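Local coordinates for protein fructose 1-phosphate kinase (Staphylococcus aureus, PDB 2JG5) that probably phosphorylates fructose 1-phosphate, or tagatose 6-phosphate, to the corresponding bisphosphate with ATP, as a sugar kinase of the PfkB family, at residues V5-S10 against G133-S138; R88-L93 against I101-P106; D127-A132 against T154-V159; P175-P180 against S213-L218. All coordinates share one frame; numbering follows the deposited sequence.

Interaction 1: V5-S10 against G133-S138; sequences VTFNPS and GSVPSS
With CG of Phe7 turned anti to its own carbonyl carbon (chi1 -58°), the phenyl ring lies alongside Val135 and its CB is left facing the ring of Pro136. Val135 has CG2 likewise anti to the carbonyl carbon, and this methyl is the branch that reaches Phe7, CG2 standing 4.1 Å from CE1. The two side chains run side by side and point the same way, whereas Phe7 and Pro136 cross at about a right angle. The tightest touch is there, with Pro136 CD 3.4 Å from Phe7 CB and the neighbouring Pro136 CG 3.8 Å from the same atom. At the rim of the Phe7 ring, near its plane, Ser134 O lies 4.0 Å from Phe7 CD1, a polar atom meeting the slightly positive ring edge. Asn8 adds a looser touch through its CB, 4.3 Å from Pro136 CG.

Each residue suits its place. Phenylalanine fills a buried position, where Val131, Ile139 and Ile147 also pack on it; proline offers a rigid apolar surface in a loop; and Gly133 takes backbone angles (phi 133°, psi 170°) open in practice to glycine.

Asn8 also gives its carbonyl oxygen to Arg88, tying this loop to the mixed sheet that holds strand 88-94. The segments leave the C-terminal ends of the neighbouring parallel strands 2-6 and 128-132, and such loops at the carboxyl edge of a central sheet are characteristic of the alpha/beta domain of the ribokinase-like fold.

Interaction 2: R88-L93 against I101-P106; sequences RINVKL and INAPGP
Arg88 and Ala103 meet at the open end of a beta hairpin, strands 88-94 and 98-102, in the small sheet that forms the lid of PfkB-family kinases. The arginine can be followed outward. Arg88 CB rests 3.3 Å from the carbonyl oxygen of Pro104 and also faces the methyl of Ala103; CG, set between backbone N and carbonyl carbon (chi1 58°), passes the Pro104 oxygen more loosely, and Arg88 CD lies 3.2 Å from Ala103 O. The chain is extended from CG to NE, and at the tip Arg88 NH1 gives a bent hydrogen bond of 3.2 Å to Ala103 O, in that carbonyl's plane. NH2 turns to the backbone oxygen of Asn8, while Asn90 ND2 lies over one guanidinium face.

Deeper in the hairpin, Val91 and Ile101 form an antiparallel hydrogen-bonded pair, Val91 N to Ile101 O at 2.8 Å and Ile101 N to Val91 O at 2.6 Å. Their beta-branched side chains suit an extended backbone and pack on one face. The sheet does not end here: Ile101 and Asn102 pair in parallel with a strand of the second subunit, whose Tyr13 packs on small Ala103.

Beyond that pair Asn90 takes over a backbone role, its OD1 accepting from Ala103 N at 3.2 Å, nearly straight at the hydrogen (175°) but from above the amide plane. Its amide stacks on that of Asn102, the planes 18° apart. Lys92, bent at chi2, brings NZ both to Glu100, in a salt bridge, and to Asn102 OD1, 3.1 Å away.

Interaction 3: D127-A132 against T154-V159; sequences DIVIVA and TGAKLV
Strands 128-132 and 157-159 run parallel, their axes 4.6 Å apart at closest approach and their directions differing by 19°. Ile128 pairs with Lys157, Val129 with Leu158 and Ile130 with Val159. The hydrogen bonds follow the parallel pattern, in which one residue bonds through both N and O to two residues of its neighbour: Val129 N donates to Lys157 O at 2.7 Å, and Val129 O accepts from Val159 N at 2.7 Å. Val131 N to Val159 O continues the ladder, and Lys157 N to Asp127 O opens it with a more bent bond (140° at the hydrogen).

On one face Val159 sits between two isoleucines. Its CG2 meets Ile128 CG2 at 3.7 Å, while its CB meets Ile130 CG1 at 3.8 Å; these last two side chains lie alongside each other, and helix 247-260 covers the group. On the other face Leu158, with CG anti to the backbone N (chi1 179°), carries CD1 obliquely to Val131 CG2, 3.8 Å away, beneath helix 143-154. That helix makes the crossover of this beta-alpha-beta unit, and Gly155, with its positive phi, ends it.

Branched aliphatic residues suit these helix-covered positions, whereas Lys157 turns its end away. The three nearly straight bonds of Val129 and Val131 satisfy backbone groups costly to bury unpaired; between the segments the side chains meet through apolar contact.

Interaction 4: P175-P180 against S213-L218; sequences PLFIKP and SVIVSL
Ile215 reaches obliquely across Phe177 and sets its CD1 methyl over one face of the ring, 4.2 Å from the centroid and displaced toward the rim, a CH-pi contact. Phe177 has CG between its backbone N and carbonyl carbon (chi1 69°), and its CB lies 3.3 Å from Ser213 OG. Ser213 OG, on a short side chain, reaches across and donates to Leu176 O at 2.7 Å. On the far side of the backbone Ile178 and Val214 point the same way, CG1 4.0 Å from CG2, while the ring of Pro180 crosses Val214 at about a right angle, its CD 3.8 Å from CG1.

The two segments run roughly parallel and join the edge of the central parallel sheet, strand 177-178, to strand 214-217 of the antiparallel sheet in this ribokinase-like alpha/beta domain. Ile215 N donates to Ile178 O at 3.1 Å, and Ser217 N to Pro180 O; proline has no N-H to donate, but its oxygen serves. Met255 of helix 247-260 packs on both Phe177 and Ile215.

Lys179 lays its CG against Ile215 CB, then bends at chi3 and chi4 so that NZ donates to a water 3.0 Å away, which also hydrogen-bonds Ser217 OG.

In the fold
From the N terminus, strand 2-6 leads into residues 5-10, whose partner 133-138 comes only after strand 128-132, so interaction 1 closes a long loop. Nested inside it, interaction 2 closes the hairpin 88-94/98-102 and is touched through the bond from Arg88 NH2 to Asn8 O. Interaction 3 closes the crossover through helix 143-154 and crosses interaction 1 along the chain, Val5 bonding to Ile130 between neighbouring strands. Interaction 4, later in series, closes a largely helical loop of 32 residues; tied to interaction 3 by Leu158 and Leu176, it carries the central sheet toward the antiparallel one. Interactions 2 and 4 lie on opposite sides of the chain's centre, their centres about 28 Å apart.

Interaction 1: V5-S10 against G133-S138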
loop_
_atom_site.group_PDB
_atom_site.type_symbol
_atom_site.label_atom_id
_atom_site.label_comp_id
_atom_site.label_asym_id
_atom_site.label_seq_id
_atom_site.Cartn_x
_atom_site.Cartn_y
_atom_site.Cartn_z
ATOM N N VAL A 5 -17.007 -14.940 -6.023
ATOM C CA VAL A 5 -17.371 -13.816 -5.161
ATOM C C VAL A 5 -16.297 -13.700 -4.066
ATOM O O VAL A 5 -16.017 -14.666 -3.369
ATOM C CB VAL A 5 -18.788 -13.984 -4.566
ATOM C CG1 VAL A 5 -19.202 -12.754 -3.751
ATOM C CG2 VAL A 5 -19.830 -14.261 -5.677
ATOM N N THR A 6 -15.669 -12.528 -3.980
ATOM C CA THR A 6 -14.707 -12.193 -2.942
ATOM C C THR A 6 -15.229 -10.910 -2.270
ATOM O O THR A 6 -15.221 -9.839 -2.860
ATOM C CB THR A 6 -13.256 -11.973 -3.521
ATOM O OG1 THR A 6 -12.825 -13.133 -4.253
ATOM C CG2 THR A 6 -12.260 -11.709 -2.432
ATOM N N PHE A 7 -15.708 -11.045 -1.038
ATOM C CA PHE A 7 -16.213 -9.919 -0.256
ATOM C C PHE A 7 -15.148 -8.896 0.134
ATOM O O PHE A 7 -15.424 -7.699 0.175
ATOM C CB PHE A 7 -16.856 -10.423 1.029
ATOM C CG PHE A 7 -17.978 -11.371 0.820
ATOM C CD1 PHE A 7 -18.031 -12.558 1.540
ATOM C CD2 PHE A 7 -18.996 -11.083 -0.081
ATOM C CE1 PHE A 7 -19.081 -13.443 1.366
ATOM C CE2 PHE A 7 -20.044 -11.953 -0.260
ATOM C CZ PHE A 7 -20.089 -13.142 0.462
ATOM N N ASN A 8 -13.945 -9.380 0.436
ATOM C CA ASN A 8 -12.884 -8.544 0.951
ATOM C C ASN A 8 -11.551 -8.792 0.201
ATOM O O ASN A 8 -10.549 -9.173 0.806
ATOM C CB ASN A 8 -12.737 -8.795 2.469
ATOM C CG ASN A 8 -11.832 -7.787 3.155
ATOM O OD1 ASN A 8 -11.491 -6.754 2.585
ATOM N ND2 ASN A 8 -11.434 -8.089 4.387
ATOM N N PRO A 9 -11.536 -8.571 -1.125
ATOM C CA PRO A 9 -10.310 -8.807 -1.888
ATOM C C PRO A 9 -9.127 -7.961 -1.407
ATOM O O PRO A 9 -9.300 -6.968 -0.686
ATOM C CB PRO A 9 -10.705 -8.385 -3.306
ATOM C CG PRO A 9 -11.872 -7.477 -3.119
ATOM C CD PRO A 9 -12.620 -8.068 -1.991
ATOM N N SER A 10 -7.928 -8.332 -1.823
ATOM C CA SER A 10 -6.759 -7.665 -1.291
ATOM C C SER A 10 -5.695 -7.401 -2.316
ATOM O O SER A 10 -5.564 -8.121 -3.306
ATOM C CB SER A 10 -6.146 -8.508 -0.173
ATOM O OG SER A 10 -5.902 -9.815 -0.639
ATOM N N GLY A 133 -14.478 -17.069 1.154
ATOM C CA GLY A 133 -13.823 -16.094 2.006
ATOM C C GLY A 133 -14.495 -15.805 3.331
ATOM O O GLY A 133 -15.638 -16.242 3.602
ATOM N N SER A 134 -13.765 -15.073 4.167
ATOM C CA SER A 134 -14.300 -14.580 5.418
ATOM C C SER A 134 -15.238 -13.421 5.113
ATOM O O SER A 134 -15.036 -12.676 4.147
ATOM C CB SER A 134 -13.168 -14.127 6.344
ATOM O OG SER A 134 -12.342 -15.232 6.712
ATOM N N VAL A 135 -16.274 -13.287 5.933
ATOM C CA VAL A 135 -17.239 -12.223 5.774
ATOM C C VAL A 135 -16.793 -10.972 6.545
ATOM O O VAL A 135 -16.666 -11.019 7.762
ATOM C CB VAL A 135 -18.628 -12.694 6.251
ATOM C CG1 VAL A 135 -19.634 -11.559 6.209
ATOM C CG2 VAL A 135 -19.102 -13.883 5.407
ATOM N N PRO A 136 -16.561 -9.849 5.830
ATOM C CA PRO A 136 -16.253 -8.563 6.462
ATOM C C PRO A 136 -17.369 -8.097 7.395
ATOM O O PRO A 136 -18.555 -8.364 7.147
ATOM C CB PRO A 136 -16.108 -7.597 5.277
ATOM C CG PRO A 136 -16.724 -8.287 4.122
ATOM C CD PRO A 136 -16.585 -9.742 4.360
ATOM N N SER A 137 -16.973 -7.413 8.465
ATOM C CA SER A 137 -17.879 -7.030 9.549
ATOM C C SER A 137 -19.024 -6.134 9.096
ATOM O O SER A 137 -20.089 -6.151 9.705
ATOM C CB SER A 137 -17.095 -6.310 10.640
ATOM O OG SER A 137 -16.320 -5.261 10.091
ATOM N N SER A 138 -18.794 -5.357 8.036
ATOM C CA SER A 138 -19.768 -4.380 7.547
ATOM C C SER A 138 -20.869 -4.963 6.645
ATOM O O SER A 138 -21.857 -4.280 6.360
ATOM C CB SER A 138 -19.062 -3.207 6.845
ATOM O OG SER A 138 -18.302 -3.656 5.744
#

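Interaction 2: R88-L93 against I101-P106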
loop_
_atom_site.group_PDB
_atom_site.type_symbol
_atom_site.label_atom_id
_atom_site.label_comp_id
_atom_site.label_asym_id
_atom_site.label_seq_id
_atom_site.Cartn_x
_atom_site.Cartn_y
_atom_site.Cartn_z
ATOM N N ARG A 88 -8.515 -3.414 0.692
ATOM C CA ARG A 88 -7.429 -3.571 1.676
ATOM C C ARG A 88 -6.087 -3.932 1.063
ATOM O O ARG A 88 -6.024 -4.505 -0.038
ATOM C CB ARG A 88 -7.792 -4.568 2.779
ATOM C CG ARG A 88 -8.133 -5.956 2.293
ATOM C CD ARG A 88 -8.321 -6.896 3.452
ATOM N NE ARG A 88 -8.856 -8.165 2.994
ATOM C CZ ARG A 88 -8.768 -9.318 3.644
ATOM N NH1 ARG A 88 -8.131 -9.396 4.805
ATOM N NH2 ARG A 88 -9.314 -10.403 3.118
ATOM N N ILE A 89 -5.035 -3.572 1.798
ATOM C CA ILE A 89 -3.672 -3.980 1.506
ATOM C C ILE A 89 -3.159 -4.864 2.640
ATOM O O ILE A 89 -2.942 -4.409 3.763
ATOM C CB ILE A 89 -2.691 -2.779 1.292
ATOM C CG1 ILE A 89 -3.182 -1.855 0.153
ATOM C CG2 ILE A 89 -1.320 -3.321 0.957
ATOM C CD1 ILE A 89 -2.377 -0.525 -0.014
ATOM N N ASN A 90 -2.983 -6.136 2.323
ATOM C CA ASN A 90 -2.456 -7.102 3.248
ATOM C C ASN A 90 -0.951 -7.171 3.074
ATOM O O ASN A 90 -0.459 -7.077 1.953
ATOM C CB ASN A 90 -3.071 -8.462 2.950
ATOM C CG ASN A 90 -4.550 -8.505 3.245
ATOM O OD1 ASN A 90 -5.110 -7.564 3.807
ATOM N ND2 ASN A 90 -5.197 -9.607 2.869
ATOM N N VAL A 91 -0.222 -7.307 4.176
ATOM C CA VAL A 91 1.243 -7.333 4.117
ATOM C C VAL A 91 1.801 -8.732 4.399
ATOM O O VAL A 91 1.405 -9.375 5.357
ATOM C CB VAL A 91 1.882 -6.272 5.047
ATOM C CG1 VAL A 91 3.402 -6.326 4.969
ATOM C CG2 VAL A 91 1.401 -4.879 4.674
ATOM N N LYS A 92 2.711 -9.190 3.543
ATOM C CA LYS A 92 3.387 -10.472 3.717
ATOM C C LYS A 92 4.883 -10.211 3.836
ATOM O O LYS A 92 5.519 -9.811 2.858
ATOM C CB LYS A 92 3.118 -11.400 2.516
ATOM C CG LYS A 92 1.686 -11.346 1.934
ATOM C CD LYS A 92 0.649 -11.891 2.909
ATOM C CE LYS A 92 -0.777 -11.432 2.559
ATOM N NZ LYS A 92 -1.829 -12.113 3.396
ATOM N N LEU A 93 5.439 -10.418 5.029
ATOM C CA LEU A 93 6.869 -10.185 5.273
ATOM C C LEU A 93 7.688 -11.455 5.102
ATOM O O LEU A 93 7.612 -12.394 5.912
ATOM C CB LEU A 93 7.118 -9.588 6.661
ATOM C CG LEU A 93 6.452 -8.262 7.026
ATOM C CD1 LEU A 93 6.819 -7.879 8.444
ATOM C CD2 LEU A 93 6.833 -7.153 6.047
ATOM N N ILE A 101 0.298 -9.876 7.689
ATOM C CA ILE A 101 -0.460 -8.833 8.379
ATOM C C ILE A 101 -1.682 -8.506 7.533
ATOM O O ILE A 101 -1.587 -7.818 6.515
ATOM C CB ILE A 101 0.366 -7.539 8.642
ATOM C CG1 ILE A 101 1.698 -7.876 9.317
ATOM C CG2 ILE A 101 -0.448 -6.550 9.507
ATOM C CD1 ILE A 101 2.750 -6.803 9.167
ATOM N N ASN A 102 -2.825 -9.034 7.957
ATOM C CA ASN A 102 -4.075 -8.869 7.249
ATOM C C ASN A 102 -4.879 -7.696 7.792
ATOM O O ASN A 102 -5.059 -7.571 9.005
ATOM C CB ASN A 102 -4.883 -10.160 7.326
ATOM C CG ASN A 102 -4.406 -11.213 6.334
ATOM O OD1 ASN A 102 -3.205 -11.361 6.075
ATOM N ND2 ASN A 102 -5.355 -11.959 5.777
ATOM N N ALA A 103 -5.350 -6.849 6.873
ATOM C CA ALA A 103 -6.057 -5.602 7.185
ATOM C C ALA A 103 -7.578 -5.792 7.201
ATOM O O ALA A 103 -8.086 -6.779 6.658
ATOM C CB ALA A 103 -5.682 -4.539 6.178
ATOM N N PRO A 104 -8.318 -4.851 7.838
ATOM C CA PRO A 104 -9.777 -4.907 7.726
ATOM C C PRO A 104 -10.209 -4.547 6.302
ATOM O O PRO A 104 -9.456 -3.920 5.549
ATOM C CB PRO A 104 -10.253 -3.821 8.706
ATOM C CG PRO A 104 -9.063 -3.433 9.504
ATOM C CD PRO A 104 -7.872 -3.721 8.672
ATOM N N GLY A 105 -11.402 -4.936 5.907
ATOM C CA GLY A 105 -11.891 -4.463 4.618
ATOM C C GLY A 105 -12.248 -2.985 4.633
ATOM O O GLY A 105 -12.190 -2.329 5.684
ATOM N N PRO A 106 -12.630 -2.445 3.466
ATOM C CA PRO A 106 -13.349 -1.172 3.459
ATOM C C PRO A 106 -14.701 -1.333 4.175
ATOM O O PRO A 106 -15.177 -2.465 4.345
ATOM C CB PRO A 106 -13.589 -0.921 1.972
ATOM C CG PRO A 106 -13.515 -2.289 1.333
ATOM C CD PRO A 106 -12.442 -2.982 2.106
#

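Interaction 3: D127-A132 against T154-V159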
loop_
_atom_site.group_PDB
_atom_site.type_symbol
_atom_site.label_atom_id
_atom_site.label_comp_id
_atom_site.label_asym_id
_atom_site.label_seq_id
_atom_site.Cartn_x
_atom_site.Cartn_y
_atom_site.Cartn_z
ATOM N N ASP A 127 -25.188 -21.328 -14.848
ATOM C CA ASP A 127 -24.105 -20.621 -14.172
ATOM C C ASP A 127 -23.626 -21.338 -12.914
ATOM O O ASP A 127 -24.369 -22.100 -12.281
ATOM C CB ASP A 127 -24.524 -19.192 -13.780
ATOM C CG ASP A 127 -24.774 -18.283 -14.977
ATOM O OD1 ASP A 127 -24.459 -18.647 -16.135
ATOM O OD2 ASP A 127 -25.302 -17.183 -14.754
ATOM N N ILE A 128 -22.371 -21.072 -12.564
ATOM C CA ILE A 128 -21.789 -21.517 -11.312
ATOM C C ILE A 128 -21.406 -20.263 -10.545
ATOM O O ILE A 128 -20.776 -19.348 -11.087
ATOM C CB ILE A 128 -20.551 -22.443 -11.530
ATOM C CG1 ILE A 128 -20.906 -23.577 -12.511
ATOM C CG2 ILE A 128 -19.962 -22.941 -10.162
ATOM C CD1 ILE A 128 -19.890 -24.688 -12.614
ATOM N N VAL A 129 -21.834 -20.218 -9.290
ATOM C CA VAL A 129 -21.460 -19.152 -8.382
ATOM C C VAL A 129 -20.610 -19.762 -7.264
ATOM O O VAL A 129 -21.067 -20.659 -6.525
ATOM C CB VAL A 129 -22.707 -18.400 -7.832
ATOM C CG1 VAL A 129 -22.286 -17.280 -6.875
ATOM C CG2 VAL A 129 -23.543 -17.829 -8.999
ATOM N N ILE A 130 -19.363 -19.294 -7.184
ATOM C CA ILE A 130 -18.409 -19.709 -6.151
ATOM C C ILE A 130 -18.255 -18.566 -5.148
ATOM O O ILE A 130 -17.846 -17.459 -5.504
ATOM C CB ILE A 130 -17.019 -20.065 -6.742
ATOM C CG1 ILE A 130 -17.156 -21.109 -7.860
ATOM C CG2 ILE A 130 -16.059 -20.566 -5.636
ATOM C CD1 ILE A 130 -16.096 -21.025 -8.938
ATOM N N VAL A 131 -18.590 -18.839 -3.893
ATOM C CA VAL A 131 -18.458 -17.836 -2.854
ATOM C C VAL A 131 -17.427 -18.346 -1.875
ATOM O O VAL A 131 -17.580 -19.416 -1.293
ATOM C CB VAL A 131 -19.817 -17.515 -2.156
ATOM C CG1 VAL A 131 -19.682 -16.294 -1.240
ATOM C CG2 VAL A 131 -20.897 -17.272 -3.185
ATOM N N ALA A 132 -16.354 -17.582 -1.725
ATOM C CA ALA A 132 -15.235 -18.011 -0.923
ATOM C C ALA A 132 -14.681 -16.839 -0.144
ATOM O O ALA A 132 -14.448 -15.750 -0.708
ATOM C CB ALA A 132 -14.147 -18.642 -1.805
ATOM N N THR A 154 -32.572 -18.938 -8.829
ATOM C CA THR A 154 -32.121 -18.776 -10.217
ATOM C C THR A 154 -31.793 -20.116 -10.850
ATOM O O THR A 154 -31.966 -20.289 -12.058
ATOM C CB THR A 154 -30.934 -17.799 -10.389
ATOM O OG1 THR A 154 -29.757 -18.325 -9.762
ATOM C CG2 THR A 154 -31.266 -16.420 -9.815
ATOM N N GLY A 155 -31.353 -21.065 -10.031
ATOM C CA GLY A 155 -30.977 -22.388 -10.516
ATOM C C GLY A 155 -29.475 -22.586 -10.666
ATOM O O GLY A 155 -29.030 -23.697 -10.960
ATOM N N ALA A 156 -28.694 -21.518 -10.476
ATOM C CA ALA A 156 -27.228 -21.594 -10.602
ATOM C C ALA A 156 -26.607 -22.480 -9.531
ATOM O O ALA A 156 -27.037 -22.467 -8.370
ATOM C CB ALA A 156 -26.580 -20.194 -10.587
ATOM N N LYS A 157 -25.599 -23.250 -9.939
ATOM C CA LYS A 157 -24.827 -24.092 -9.026
ATOM C C LYS A 157 -24.074 -23.220 -8.047
ATOM O O LYS A 157 -23.285 -22.374 -8.460
ATOM C CB LYS A 157 -23.827 -24.962 -9.795
ATOM C CG LYS A 157 -24.445 -26.130 -10.533
ATOM C CD LYS A 157 -25.181 -25.689 -11.789
ATOM C CE LYS A 157 -26.537 -26.390 -11.896
ATOM N NZ LYS A 157 -26.417 -27.870 -12.075
ATOM N N LEU A 158 -24.327 -23.418 -6.757
ATOM C CA LEU A 158 -23.600 -22.697 -5.724
ATOM C C LEU A 158 -22.459 -23.520 -5.126
ATOM O O LEU A 158 -22.663 -24.630 -4.640
ATOM C CB LEU A 158 -24.531 -22.199 -4.619
ATOM C CG LEU A 158 -23.790 -21.462 -3.499
ATOM C CD1 LEU A 158 -23.478 -19.993 -3.868
ATOM C CD2 LEU A 158 -24.589 -21.547 -2.230
ATOM N N VAL A 159 -21.259 -22.944 -5.166
ATOM C CA VAL A 159 -20.056 -23.552 -4.595
ATOM C C VAL A 159 -19.543 -22.697 -3.439
ATOM O O VAL A 159 -19.354 -21.486 -3.581
ATOM C CB VAL A 159 -18.961 -23.686 -5.658
ATOM C CG1 VAL A 159 -17.704 -24.254 -5.055
ATOM C CG2 VAL A 159 -19.454 -24.537 -6.834
#

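Interaction 4: P175-P180 against S213-L218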
loop_
_atom_site.group_PDB
_atom_site.type_symbol
_atom_site.label_atom_id
_atom_site.label_comp_id
_atom_site.label_asym_id
_atom_site.label_seq_id
_atom_site.Cartn_x
_atom_site.Cartn_y
_atom_site.Cartn_z
ATOM N N PRO A 175 -25.978 -26.525 -2.104
ATOM C CA PRO A 175 -24.831 -26.098 -2.888
ATOM C C PRO A 175 -24.283 -27.287 -3.669
ATOM O O PRO A 175 -24.486 -28.426 -3.262
ATOM C CB PRO A 175 -23.828 -25.647 -1.819
ATOM C CG PRO A 175 -24.240 -26.366 -0.581
ATOM C CD PRO A 175 -25.718 -26.436 -0.655
ATOM N N LEU A 176 -23.600 -27.026 -4.779
ATOM C CA LEU A 176 -23.058 -28.086 -5.619
ATOM C C LEU A 176 -22.013 -28.895 -4.865
ATOM O O LEU A 176 -22.021 -30.113 -4.910
ATOM C CB LEU A 176 -22.464 -27.502 -6.891
ATOM C CG LEU A 176 -21.778 -28.499 -7.815
ATOM C CD1 LEU A 176 -22.821 -29.354 -8.528
ATOM C CD2 LEU A 176 -20.885 -27.757 -8.803
ATOM N N PHE A 177 -21.092 -28.194 -4.216
ATOM C CA PHE A 177 -20.265 -28.758 -3.154
ATOM C C PHE A 177 -19.825 -27.690 -2.157
ATOM O O PHE A 177 -19.792 -26.498 -2.470
ATOM C CB PHE A 177 -19.056 -29.545 -3.695
ATOM C CG PHE A 177 -18.000 -28.698 -4.354
ATOM C CD1 PHE A 177 -16.919 -28.218 -3.623
ATOM C CD2 PHE A 177 -18.061 -28.422 -5.720
ATOM C CE1 PHE A 177 -15.927 -27.449 -4.235
ATOM C CE2 PHE A 177 -17.078 -27.657 -6.346
ATOM C CZ PHE A 177 -16.002 -27.169 -5.600
ATOM N N ILE A 178 -19.525 -28.148 -0.942
ATOM C CA ILE A 178 -18.773 -27.382 0.050
ATOM C C ILE A 178 -17.411 -28.066 0.294
ATOM O O ILE A 178 -17.211 -29.214 -0.109
ATOM C CB ILE A 178 -19.557 -27.232 1.359
ATOM C CG1 ILE A 178 -20.076 -28.606 1.824
ATOM C CG2 ILE A 178 -20.685 -26.219 1.159
ATOM C CD1 ILE A 178 -20.553 -28.647 3.254
ATOM N N LYS A 179 -16.481 -27.369 0.948
ATOM C CA LYS A 179 -15.125 -27.908 1.112
ATOM C C LYS A 179 -14.529 -27.797 2.529
ATOM O O LYS A 179 -13.533 -27.106 2.732
ATOM C CB LYS A 179 -14.171 -27.299 0.062
ATOM C CG LYS A 179 -12.911 -28.127 -0.169
ATOM C CD LYS A 179 -11.861 -27.425 -1.009
ATOM C CE LYS A 179 -11.202 -26.296 -0.245
ATOM N NZ LYS A 179 -10.398 -26.807 0.909
ATOM N N PRO A 180 -15.116 -28.498 3.514
ATOM C CA PRO A 180 -14.521 -28.395 4.843
ATOM C C PRO A 180 -13.232 -29.212 4.973
ATOM O O PRO A 180 -12.926 -30.050 4.124
ATOM C CB PRO A 180 -15.603 -28.979 5.749
ATOM C CG PRO A 180 -16.273 -30.006 4.890
ATOM C CD PRO A 180 -16.287 -29.397 3.505
ATOM N N SER A 213 -22.760 -32.425 -2.951
ATOM C CA SER A 213 -21.559 -33.216 -2.736
ATOM C C SER A 213 -20.630 -32.460 -1.788
ATOM O O SER A 213 -20.883 -31.298 -1.465
ATOM C CB SER A 213 -20.853 -33.512 -4.058
ATOM O OG SER A 213 -20.529 -32.325 -4.748
ATOM N N VAL A 214 -19.571 -33.124 -1.333
ATOM C CA VAL A 214 -18.658 -32.551 -0.347
ATOM C C VAL A 214 -17.247 -33.017 -0.661
ATOM O O VAL A 214 -17.022 -34.208 -0.856
ATOM C CB VAL A 214 -19.007 -33.002 1.109
ATOM C CG1 VAL A 214 -18.003 -32.453 2.123
ATOM C CG2 VAL A 214 -20.422 -32.597 1.501
ATOM N N ILE A 215 -16.312 -32.074 -0.722
ATOM C CA ILE A 215 -14.887 -32.404 -0.763
ATOM C C ILE A 215 -14.300 -32.138 0.608
ATOM O O ILE A 215 -14.459 -31.051 1.159
ATOM C CB ILE A 215 -14.110 -31.591 -1.817
ATOM C CG1 ILE A 215 -14.636 -31.889 -3.217
ATOM C CG2 ILE A 215 -12.623 -31.912 -1.744
ATOM C CD1 ILE A 215 -14.125 -30.918 -4.277
ATOM N N VAL A 216 -13.644 -33.143 1.169
ATOM C CA VAL A 216 -13.031 -32.995 2.475
ATOM C C VAL A 216 -11.518 -33.011 2.298
ATOM O O VAL A 216 -10.937 -34.001 1.829
ATOM C CB VAL A 216 -13.490 -34.074 3.471
ATOM C CG1 VAL A 216 -12.852 -33.844 4.832
ATOM C CG2 VAL A 216 -14.992 -34.072 3.603
ATOM N N SER A 217 -10.895 -31.896 2.660
ATOM C CA SER A 217 -9.467 -31.733 2.521
ATOM C C SER A 217 -8.744 -32.450 3.653
ATOM O O SER A 217 -9.091 -32.302 4.828
ATOM C CB SER A 217 -9.114 -30.245 2.506
ATOM O OG SER A 217 -7.742 -30.050 2.192
ATOM N N LEU A 218 -7.745 -33.242 3.287
ATOM C CA LEU A 218 -6.949 -33.982 4.254
ATOM C C LEU A 218 -5.500 -33.505 4.247
ATOM O O LEU A 218 -4.614 -34.159 4.799
ATOM C CB LEU A 218 -7.031 -35.486 3.971
ATOM C CG LEU A 218 -8.427 -36.082 3.768
ATOM C CD1 LEU A 218 -8.314 -37.511 3.241
ATOM C CD2 LEU A 218 -9.257 -36.024 5.049
HETATM O O HOH W 1 -7.581 -27.815 0.591
#